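Local coordinates for glutamate ABC superfamily ATP binding cassette transporter, binding protein (Enterococcus faecium DO, PDB 5EYF) that binds glutamate and, as a family 3 solute-binding protein, probably delivers it to an ABC transporter for import, at residues R26-M31 and E198-A203; A84-T89 and V96-V101; A162-Q167 and P186-V191. One frame throughout, in Å; residues are numbered along the deposited sequence.

Contact 1 of 3, residues R26-M31 and E198-A203; sequences RLFGMM and EPYGIA
Phe28 and Tyr200 hold the closest pair of CA atoms here, still 11.4 Å apart, so the backbones of 26-31 and 198-203 do not pair and the two aromatic side chains, each with its CB aimed at the other segment, bridge the gap. Tyr200 CE2 lies 3.7 Å from Phe28 CE1 and 3.9 Å from Phe28 CZ, and nothing else of the two segments touches. The tyrosine presents its edge toward the phenylalanine face in an offset edge-to-face pair, with centroids 5.7 Å apart and planes turned by 69°. Phe28 CE1 sits almost exactly in the plane of the tyrosine ring. Tyr200 turns its ring until the plane nearly contains its own CA-CB bond (chi2 -11°), whereas Phe28 carries its ring roughly broadside to that bond (chi2 -83°).

Both rings belong to a larger aromatic cluster. Phe103 meets Phe28 edge-to-face and lies against Tyr200 at a shallow tilt, while Phe236 also packs on Phe28. The buried tyrosine hydroxyl is hydrogen-bonded to OD2 of Asp174, the same oxygen that binds the glutamate ligand. Tyr200, itself a pocket residue in touch with the ligand, thus also holds one of the carboxylates that bind it.

Phe28 and Gly29, both facing Thr25, form a classic beta bulge where strand 29-32 meets strand 24-25. With Ala176 of helix 175-182 also packed on Phe28, the ring pair sits where the two lobes of a type II periplasmic-binding-protein fold close over their ligand, beside the glutamate pocket, Tyr200 lining it and Phe28 packing on its Thr85.

Contact 2 of 3, residues A84-T89 and V96-V101; sequences ATMTIT and VDFSDV. With GLU (glutamic acid), chain E.
Ile88 sets CG1 over one face of the Phe98 ring, toward its rim: the atom stands 3.9 Å from the ring centroid, 20° off the normal, a CH-pi contact. With CG1 anti to the carbonyl carbon (chi1 -60°), the branch CG2 falls over the neighbouring CD2 of Phe98, while CD1 runs on to Val101 CG2 at 3.6 Å. The opposite face of the ring is taken by Val96 CG2 from its own strand, which makes a sandwich. Selenomethionine Met86, its chain fully extended, crosses the far end of the ring at about a right angle. Its CE comes to 3.9 Å from Phe98 CZ, and SE makes an oblique Met-aromatic contact.

The other side of 84-89 grips the glutamate. Ligand N donates to Thr85 O and to Thr87 OG1, both at 2.8 Å, and Asp174 adds a third bond. Thr87 N gives a nearly straight bond to the ligand's carboxylate oxygen O (2.9 Å, 174° at the hydrogen), and Thr85 OG1 donates to side-chain oxygen OE1 at 2.8 Å. Thr87 OG1 is also hydrogen-bonded to Glu198, and Arg92 links Thr87 O to the ligand.

The chemistry is two-sided: an apolar anchor holds the loop from behind while its polar front reads both ends of an amino acid, and the nearby acidic groups would be expected to favour a charged ammonium.

Contact 3 of 3, residues A162-Q167 and P186-V191; sequences ALQSGQ and PEYELV
Tyr188 carries this contact, and its side chain can be followed outward from strand 188-191. CB points at the last turn of helix 156-164, with CG anti to the carbonyl carbon (chi1 -60°), which sends the ring across the gap. Halfway along, the ring meets Leu163 obliquely: CD1 of Tyr188 is 3.8 Å from Leu163 CD2, and CE1 is 4.0 Å from Leu163 CG. The two side chains slide past each other in opposite directions. Farther out Gln164 takes over. Its aliphatic part crosses the end of the tyrosine at about a right angle, CG coming to 3.9 Å from CZ. At the tip, Tyr188 OH sits against the glutamine backbone, 3.2 Å from Gln164 CA, a close carbon-oxygen touch and not a hydrogen bond.

A water in the plane of the ring lies 3.2 Å from Tyr188 OH, and Gln164 NE2 donates to the same water at 3.1 Å. Gln164 has two modelled conformations, so its part in this bridge holds for the one described and is otherwise doubtful.

Just beyond, the helix ends in a Schellman motif. Gln167 N bonds back to Ala162 O and Gly166 N to Leu163 O, with Gly166 at positive phi turning the chain away. Phe160, a turn before Gln164 on the same helix, adds an edge-to-face partner to Tyr188, and Leu163 also packs on Leu110 and Leu130 of the sheet.

This is structural packing far from the ligand, joining the helix end to a strand paired with 103-112. No direct hydrogen bond spans the two segments; the tyrosine is held by apolar contact with Leu163 and the aliphatic part of Gln164, and its polar end is served by water beside an exposed glutamine.

Contacts 1 and 2 form one neighbourhood, their centres 10 Å apart, contact 1 on strand 198-205 and contact 2 on its neighbour 96-98. Ser99 N and Ile202 O make a probable hydrogen bond of 2.8 Å, and Phe28 CG packs on Thr85 CG2 at 3.4 Å, so the aromatic cluster of contact 1 backs the loop that binds glutamate in contact 2. Contact 3 stands apart, its centre 22 Å from that of contact 1 and 29 Å from that of contact 2, with nearest atoms about 9 and 13 Å away. All three share the mixed sheet; contact 3 reaches it through strand 188-191, across the chain's centre from contact 2 and remote from the pocket.

Contact 1 of 3, residues R26-M31 and E198-A203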
loop_
_atom_site.group_PDB
_atom_site.type_symbol
_atom_site.label_atom_id
_atom_site.label_comp_id
_atom_site.label_asym_id
_atom_site.label_seq_id
_atom_site.Cartn_x
_atom_site.Cartn_y
_atom_site.Cartn_z
ATOM N N ARG B 26 -11.594 11.669 12.611
ATOM C CA ARG B 26 -10.799 12.874 12.384
ATOM C C ARG B 26 -9.757 12.621 11.303
ATOM O O ARG B 26 -9.115 11.568 11.284
ATOM C CB ARG B 26 -10.100 13.338 13.663
ATOM C CG ARG B 26 -9.554 14.768 13.558
ATOM C CD ARG B 26 -8.832 15.254 14.826
ATOM N NE ARG B 26 -7.428 14.852 14.821
ATOM C CZ ARG B 26 -6.437 15.572 14.300
ATOM N NH1 ARG B 26 -5.198 15.104 14.321
ATOM N NH2 ARG B 26 -6.679 16.754 13.754
ATOM N N LEU B 27 -9.592 13.613 10.424
ATOM C CA LEU B 27 -8.695 13.645 9.253
ATOM C C LEU B 27 -9.348 13.062 8.005
ATOM O O LEU B 27 -8.843 13.290 6.892
ATOM C CB LEU B 27 -7.336 12.964 9.485
ATOM C CG LEU B 27 -6.560 13.455 10.715
ATOM C CD1 LEU B 27 -5.212 12.724 10.834
ATOM C CD2 LEU B 27 -6.377 14.958 10.605
ATOM N N PHE B 28 -10.444 12.307 8.159
ATOM C CA PHE B 28 -11.094 11.688 7.002
ATOM C C PHE B 28 -12.536 12.135 6.821
ATOM O O PHE B 28 -12.890 12.619 5.743
ATOM C CB PHE B 28 -11.011 10.161 7.082
ATOM C CG PHE B 28 -9.636 9.650 6.845
ATOM C CD1 PHE B 28 -9.167 9.476 5.543
ATOM C CD2 PHE B 28 -8.787 9.413 7.912
ATOM C CE1 PHE B 28 -7.870 9.015 5.319
ATOM C CE2 PHE B 28 -7.494 8.956 7.693
ATOM C CZ PHE B 28 -7.045 8.758 6.377
ATOM N N GLY B 29 -13.380 11.972 7.838
ATOM C CA GLY B 29 -14.749 12.437 7.775
ATOM C C GLY B 29 -15.197 12.631 9.191
ATOM O O GLY B 29 -15.443 11.652 9.898
HETATM N N MSE B 30 -15.342 13.886 9.585
HETATM C CA MSE B 30 -15.662 14.245 10.952
HETATM C C MSE B 30 -16.667 15.374 10.950
HETATM O O MSE B 30 -16.414 16.400 10.342
HETATM C CB MSE B 30 -14.399 14.684 11.671
HETATM C CG MSE B 30 -14.646 15.594 12.828
HETATM SE SE MSE B 30 -14.002 14.685 14.369
HETATM C CE MSE B 30 -15.394 13.360 14.534
HETATM N N MSE B 31 -17.799 15.204 11.631
HETATM C CA MSE B 31 -18.771 16.289 11.708
HETATM C C MSE B 31 -18.240 17.404 12.591
HETATM O O MSE B 31 -17.880 17.173 13.744
HETATM C CB MSE B 31 -20.100 15.791 12.243
HETATM C CG MSE B 31 -21.053 16.945 12.555
HETATM SE SE MSE B 31 -21.565 18.005 10.987
HETATM C CE MSE B 31 -22.626 16.684 10.069
ATOM N N GLU B 198 -3.673 -1.493 4.013
ATOM C CA GLU B 198 -5.090 -1.116 3.960
ATOM C C GLU B 198 -5.251 -0.070 2.874
ATOM O O GLU B 198 -5.339 1.126 3.167
ATOM C CB GLU B 198 -5.581 -0.570 5.307
ATOM C CG GLU B 198 -5.397 -1.518 6.506
ATOM C CD GLU B 198 -6.306 -2.727 6.505
ATOM O OE1 GLU B 198 -7.441 -2.669 6.020
ATOM O OE2 GLU B 198 -5.894 -3.781 7.027
ATOM N N PRO B 199 -5.271 -0.483 1.607
ATOM C CA PRO B 199 -5.495 0.491 0.517
ATOM C C PRO B 199 -6.957 0.914 0.465
ATOM O O PRO B 199 -7.850 0.068 0.350
ATOM C CB PRO B 199 -5.098 -0.284 -0.744
ATOM C CG PRO B 199 -5.310 -1.730 -0.352
ATOM C CD PRO B 199 -5.009 -1.846 1.105
ATOM N N TYR B 200 -7.217 2.216 0.563
ATOM C CA TYR B 200 -8.601 2.676 0.533
ATOM C C TYR B 200 -9.087 2.854 -0.900
ATOM O O TYR B 200 -8.373 3.398 -1.754
ATOM C CB TYR B 200 -8.741 4.026 1.226
ATOM C CG TYR B 200 -8.433 4.079 2.696
ATOM C CD1 TYR B 200 -8.262 2.919 3.455
ATOM C CD2 TYR B 200 -8.371 5.310 3.340
ATOM C CE1 TYR B 200 -7.998 3.006 4.812
ATOM C CE2 TYR B 200 -8.117 5.407 4.685
ATOM C CZ TYR B 200 -7.926 4.254 5.420
ATOM O OH TYR B 200 -7.685 4.377 6.786
ATOM N N GLY B 201 -10.328 2.428 -1.137
ATOM C CA GLY B 201 -10.998 2.678 -2.396
ATOM C C GLY B 201 -12.361 3.296 -2.159
ATOM O O GLY B 201 -12.890 3.290 -1.042
ATOM N N ILE B 202 -12.907 3.876 -3.227
ATOM C CA ILE B 202 -14.284 4.367 -3.224
ATOM C C ILE B 202 -15.183 3.230 -3.666
ATOM O O ILE B 202 -14.993 2.671 -4.747
ATOM C CB ILE B 202 -14.435 5.586 -4.145
ATOM C CG1 ILE B 202 -13.570 6.721 -3.607
ATOM C CG2 ILE B 202 -15.941 6.012 -4.309
ATOM C CD1 ILE B 202 -13.379 7.868 -4.656
ATOM N N ALA B 203 -16.184 2.884 -2.842
ATOM C CA ALA B 203 -17.054 1.779 -3.185
ATOM C C ALA B 203 -18.296 2.280 -3.906
ATOM O O ALA B 203 -18.919 3.259 -3.489
ATOM C CB ALA B 203 -17.447 1.000 -1.934
#

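Contact 2 of 3, residues A84-T89 and V96-V101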
loop_
_atom_site.group_PDB
_atom_site.type_symbol
_atom_site.label_atom_id
_atom_site.label_comp_id
_atom_site.label_asym_id
_atom_site.label_seq_id
_atom_site.Cartn_x
_atom_site.Cartn_y
_atom_site.Cartn_z
ATOM N N ALA B 84 -15.019 6.363 2.811
ATOM C CA ALA B 84 -15.141 6.281 4.264
ATOM C C ALA B 84 -14.103 5.296 4.778
ATOM O O ALA B 84 -14.458 4.213 5.241
ATOM C CB ALA B 84 -16.566 5.841 4.693
ATOM N N THR B 85 -12.821 5.652 4.641
ATOM C CA THR B 85 -11.667 4.849 5.104
ATOM C C THR B 85 -11.861 3.358 4.829
ATOM O O THR B 85 -11.628 2.508 5.690
ATOM C CB THR B 85 -11.372 5.088 6.601
ATOM O OG1 THR B 85 -12.486 4.671 7.430
ATOM C CG2 THR B 85 -11.100 6.565 6.851
HETATM N N MSE B 86 -12.268 3.036 3.607
HETATM C CA MSE B 86 -12.691 1.667 3.294
HETATM C C MSE B 86 -11.663 0.875 2.511
HETATM O O MSE B 86 -11.369 1.202 1.367
HETATM C CB MSE B 86 -13.982 1.689 2.493
HETATM C CG MSE B 86 -14.615 0.294 2.387
HETATM SE SE MSE B 86 -16.377 0.538 1.590
HETATM C CE MSE B 86 -16.897 -1.317 1.438
ATOM N N THR B 87 -11.130 -0.176 3.121
ATOM C CA THR B 87 -10.111 -0.970 2.455
ATOM C C THR B 87 -10.715 -1.836 1.356
ATOM O O THR B 87 -11.798 -2.434 1.520
ATOM C CB THR B 87 -9.413 -1.859 3.497
ATOM O OG1 THR B 87 -8.825 -1.009 4.482
ATOM C CG2 THR B 87 -8.331 -2.742 2.863
ATOM N N ILE B 88 -9.991 -1.919 0.243
ATOM C CA ILE B 88 -10.315 -2.829 -0.850
ATOM C C ILE B 88 -9.929 -4.242 -0.446
ATOM O O ILE B 88 -8.755 -4.519 -0.147
ATOM C CB ILE B 88 -9.569 -2.416 -2.133
ATOM C CG1 ILE B 88 -9.967 -0.995 -2.529
ATOM C CG2 ILE B 88 -9.906 -3.366 -3.273
ATOM C CD1 ILE B 88 -9.255 -0.510 -3.746
ATOM N N THR B 89 -10.902 -5.144 -0.489
ATOM C CA THR B 89 -10.645 -6.571 -0.269
ATOM C C THR B 89 -11.412 -7.379 -1.311
ATOM O O THR B 89 -12.466 -6.954 -1.786
ATOM C CB THR B 89 -11.045 -7.056 1.144
ATOM O OG1 THR B 89 -12.474 -7.155 1.255
ATOM C CG2 THR B 89 -10.463 -6.160 2.261
ATOM N N VAL B 96 -19.380 -4.960 -3.774
ATOM C CA VAL B 96 -19.285 -3.636 -4.373
ATOM C C VAL B 96 -18.184 -3.650 -5.429
ATOM O O VAL B 96 -17.358 -4.560 -5.494
ATOM C CB VAL B 96 -18.987 -2.548 -3.311
ATOM C CG1 VAL B 96 -19.996 -2.593 -2.148
ATOM C CG2 VAL B 96 -17.555 -2.681 -2.783
ATOM N N ASP B 97 -18.205 -2.644 -6.288
ATOM C CA ASP B 97 -17.054 -2.331 -7.112
ATOM C C ASP B 97 -16.252 -1.255 -6.400
ATOM O O ASP B 97 -16.795 -0.474 -5.609
ATOM C CB ASP B 97 -17.472 -1.840 -8.496
ATOM C CG ASP B 97 -17.966 -2.952 -9.403
ATOM O OD1 ASP B 97 -17.705 -4.150 -9.112
ATOM O OD2 ASP B 97 -18.608 -2.607 -10.440
ATOM N N PHE B 98 -14.954 -1.205 -6.679
ATOM C CA PHE B 98 -14.098 -0.193 -6.079
ATOM C C PHE B 98 -13.396 0.638 -7.144
ATOM O O PHE B 98 -12.943 0.102 -8.168
ATOM C CB PHE B 98 -13.001 -0.825 -5.211
ATOM C CG PHE B 98 -13.466 -1.293 -3.846
ATOM C CD1 PHE B 98 -13.661 -0.384 -2.831
ATOM C CD2 PHE B 98 -13.598 -2.655 -3.569
ATOM C CE1 PHE B 98 -14.039 -0.791 -1.561
ATOM C CE2 PHE B 98 -13.967 -3.088 -2.291
ATOM C CZ PHE B 98 -14.181 -2.155 -1.282
ATOM N N SER B 99 -13.246 1.932 -6.857
ATOM C CA SER B 99 -12.342 2.781 -7.629
ATOM C C SER B 99 -10.884 2.342 -7.442
ATOM O O SER B 99 -10.534 1.497 -6.595
ATOM C CB SER B 99 -12.435 4.237 -7.184
ATOM O OG SER B 99 -11.842 4.415 -5.888
ATOM N N ASP B 100 -10.028 2.997 -8.213
ATOM C CA ASP B 100 -8.595 2.989 -7.926
ATOM C C ASP B 100 -8.323 3.421 -6.481
ATOM O O ASP B 100 -9.076 4.210 -5.877
ATOM C CB ASP B 100 -7.868 3.939 -8.889
ATOM C CG ASP B 100 -7.933 3.476 -10.328
ATOM O OD1 ASP B 100 -8.047 2.265 -10.580
ATOM O OD2 ASP B 100 -7.803 4.328 -11.219
ATOM N N VAL B 101 -7.215 2.915 -5.946
ATOM C CA VAL B 101 -6.785 3.240 -4.584
ATOM C C VAL B 101 -6.491 4.729 -4.481
ATOM O O VAL B 101 -5.828 5.311 -5.344
ATOM C CB VAL B 101 -5.551 2.406 -4.220
ATOM C CG1 VAL B 101 -4.897 2.845 -2.871
ATOM C CG2 VAL B 101 -5.922 0.917 -4.145
HETATM N N GLU E . -9.901 0.546 6.605
HETATM C CA GLU E . -10.409 -0.525 7.477
HETATM C C GLU E . -11.659 -1.152 6.875
HETATM O O GLU E . -12.136 -0.734 5.812
HETATM C CB GLU E . -10.696 -0.012 8.903
HETATM C CG GLU E . -11.472 1.303 8.971
HETATM C CD GLU E . -12.951 1.185 8.614
HETATM O OE1 GLU E . -13.502 2.183 8.137
HETATM O OE2 GLU E . -13.593 0.143 8.881
HETATM O OXT GLU E . -12.217 -2.117 7.434
#

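Contact 3 of 3, residues A162-Q167 and P186-V191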
loop_
_atom_site.group_PDB
_atom_site.type_symbol
_atom_site.label_atom_id
_atom_site.label_comp_id
_atom_site.label_asym_id
_atom_site.label_seq_id
_atom_site.Cartn_x
_atom_site.Cartn_y
_atom_site.Cartn_z
ATOM N N ALA B 162 -11.967 3.251 26.412
ATOM C CA ALA B 162 -11.618 1.983 27.037
ATOM C C ALA B 162 -10.107 1.850 27.170
ATOM O O ALA B 162 -9.609 1.364 28.193
ATOM C CB ALA B 162 -12.196 0.813 26.249
ATOM N N LEU B 163 -9.361 2.311 26.164
ATOM C CA LEU B 163 -7.904 2.315 26.280
ATOM C C LEU B 163 -7.467 3.234 27.415
ATOM O O LEU B 163 -6.611 2.868 28.236
ATOM C CB LEU B 163 -7.265 2.755 24.952
ATOM C CG LEU B 163 -5.739 2.742 24.967
ATOM C CD1 LEU B 163 -5.203 1.313 25.081
ATOM C CD2 LEU B 163 -5.181 3.399 23.690
ATOM N N GLN B 164 -8.081 4.422 27.496
ATOM C CA GLN B 164 -7.676 5.423 28.478
ATOM C C GLN B 164 -7.885 4.921 29.903
ATOM O O GLN B 164 -7.084 5.226 30.792
ATOM C CB GLN B 164 -8.450 6.733 28.256
ATOM C CG GLN B 164 -8.011 7.587 27.024
ATOM C CD GLN B 164 -8.807 8.898 26.944
ATOM O OE1 GLN B 164 -10.028 8.888 26.750
ATOM N NE2 GLN B 164 -8.127 10.023 27.128
ATOM N N SER B 165 -8.947 4.148 30.137
ATOM C CA SER B 165 -9.279 3.622 31.461
ATOM C C SER B 165 -8.773 2.196 31.671
ATOM O O SER B 165 -9.187 1.527 32.630
ATOM C CB SER B 165 -10.796 3.699 31.695
ATOM O OG SER B 165 -11.492 3.019 30.670
ATOM N N GLY B 166 -7.876 1.721 30.802
ATOM C CA GLY B 166 -7.163 0.495 31.094
ATOM C C GLY B 166 -7.963 -0.753 30.874
ATOM O O GLY B 166 -7.584 -1.819 31.376
ATOM N N GLN B 167 -9.074 -0.653 30.143
ATOM C CA GLN B 167 -9.906 -1.814 29.879
ATOM C C GLN B 167 -9.292 -2.698 28.820
ATOM O O GLN B 167 -9.658 -3.875 28.703
ATOM C CB GLN B 167 -11.295 -1.342 29.454
ATOM C CG GLN B 167 -11.847 -0.354 30.496
ATOM C CD GLN B 167 -13.285 0.057 30.275
ATOM O OE1 GLN B 167 -13.816 -0.077 29.185
ATOM N NE2 GLN B 167 -13.930 0.540 31.328
ATOM N N PRO B 186 -1.837 13.247 23.833
ATOM C CA PRO B 186 -0.373 13.073 23.838
ATOM C C PRO B 186 0.155 11.995 24.786
ATOM O O PRO B 186 1.344 11.669 24.700
ATOM C CB PRO B 186 0.139 14.461 24.246
ATOM C CG PRO B 186 -1.015 15.117 24.930
ATOM C CD PRO B 186 -2.238 14.603 24.244
ATOM N N GLU B 187 -0.661 11.433 25.675
ATOM C CA GLU B 187 -0.188 10.342 26.517
ATOM C C GLU B 187 -0.078 9.023 25.765
ATOM O O GLU B 187 0.368 8.030 26.357
ATOM C CB GLU B 187 -1.117 10.149 27.719
ATOM C CG GLU B 187 -0.994 11.189 28.805
ATOM C CD GLU B 187 -1.854 10.842 30.004
ATOM O OE1 GLU B 187 -2.683 11.682 30.408
ATOM O OE2 GLU B 187 -1.704 9.712 30.529
ATOM N N TYR B 188 -0.497 8.988 24.499
ATOM C CA TYR B 188 -0.610 7.764 23.715
ATOM C C TYR B 188 0.192 7.901 22.431
ATOM O O TYR B 188 0.351 9.003 21.904
ATOM C CB TYR B 188 -2.073 7.462 23.400
ATOM C CG TYR B 188 -2.835 7.280 24.676
ATOM C CD1 TYR B 188 -2.982 6.021 25.232
ATOM C CD2 TYR B 188 -3.361 8.368 25.360
ATOM C CE1 TYR B 188 -3.639 5.841 26.409
ATOM C CE2 TYR B 188 -4.005 8.197 26.543
ATOM C CZ TYR B 188 -4.138 6.927 27.064
ATOM O OH TYR B 188 -4.790 6.750 28.246
ATOM N N GLU B 189 0.699 6.773 21.931
ATOM C CA GLU B 189 1.504 6.804 20.716
ATOM C C GLU B 189 1.257 5.542 19.903
ATOM O O GLU B 189 0.882 4.484 20.438
ATOM C CB GLU B 189 3.008 6.955 21.027
ATOM C CG GLU B 189 3.641 5.790 21.780
ATOM C CD GLU B 189 5.097 6.059 22.166
ATOM O OE1 GLU B 189 5.657 7.058 21.680
ATOM O OE2 GLU B 189 5.679 5.283 22.960
ATOM N N LEU B 190 1.501 5.656 18.598
ATOM C CA LEU B 190 1.560 4.474 17.740
ATOM C C LEU B 190 2.871 3.737 17.982
ATOM O O LEU B 190 3.916 4.359 18.209
ATOM C CB LEU B 190 1.437 4.847 16.246
ATOM C CG LEU B 190 0.058 5.170 15.652
ATOM C CD1 LEU B 190 -0.443 6.509 16.201
ATOM C CD2 LEU B 190 0.104 5.225 14.139
ATOM N N VAL B 191 2.810 2.408 17.990
ATOM C CA VAL B 191 4.003 1.593 18.200
ATOM C C VAL B 191 3.997 0.460 17.196
ATOM O O VAL B 191 2.944 -0.125 16.899
ATOM C CB VAL B 191 4.107 1.014 19.636
ATOM C CG1 VAL B 191 4.219 2.123 20.671
ATOM C CG2 VAL B 191 2.929 0.097 19.973
HETATM O O HOH W 1 -5.644 9.760 28.943
#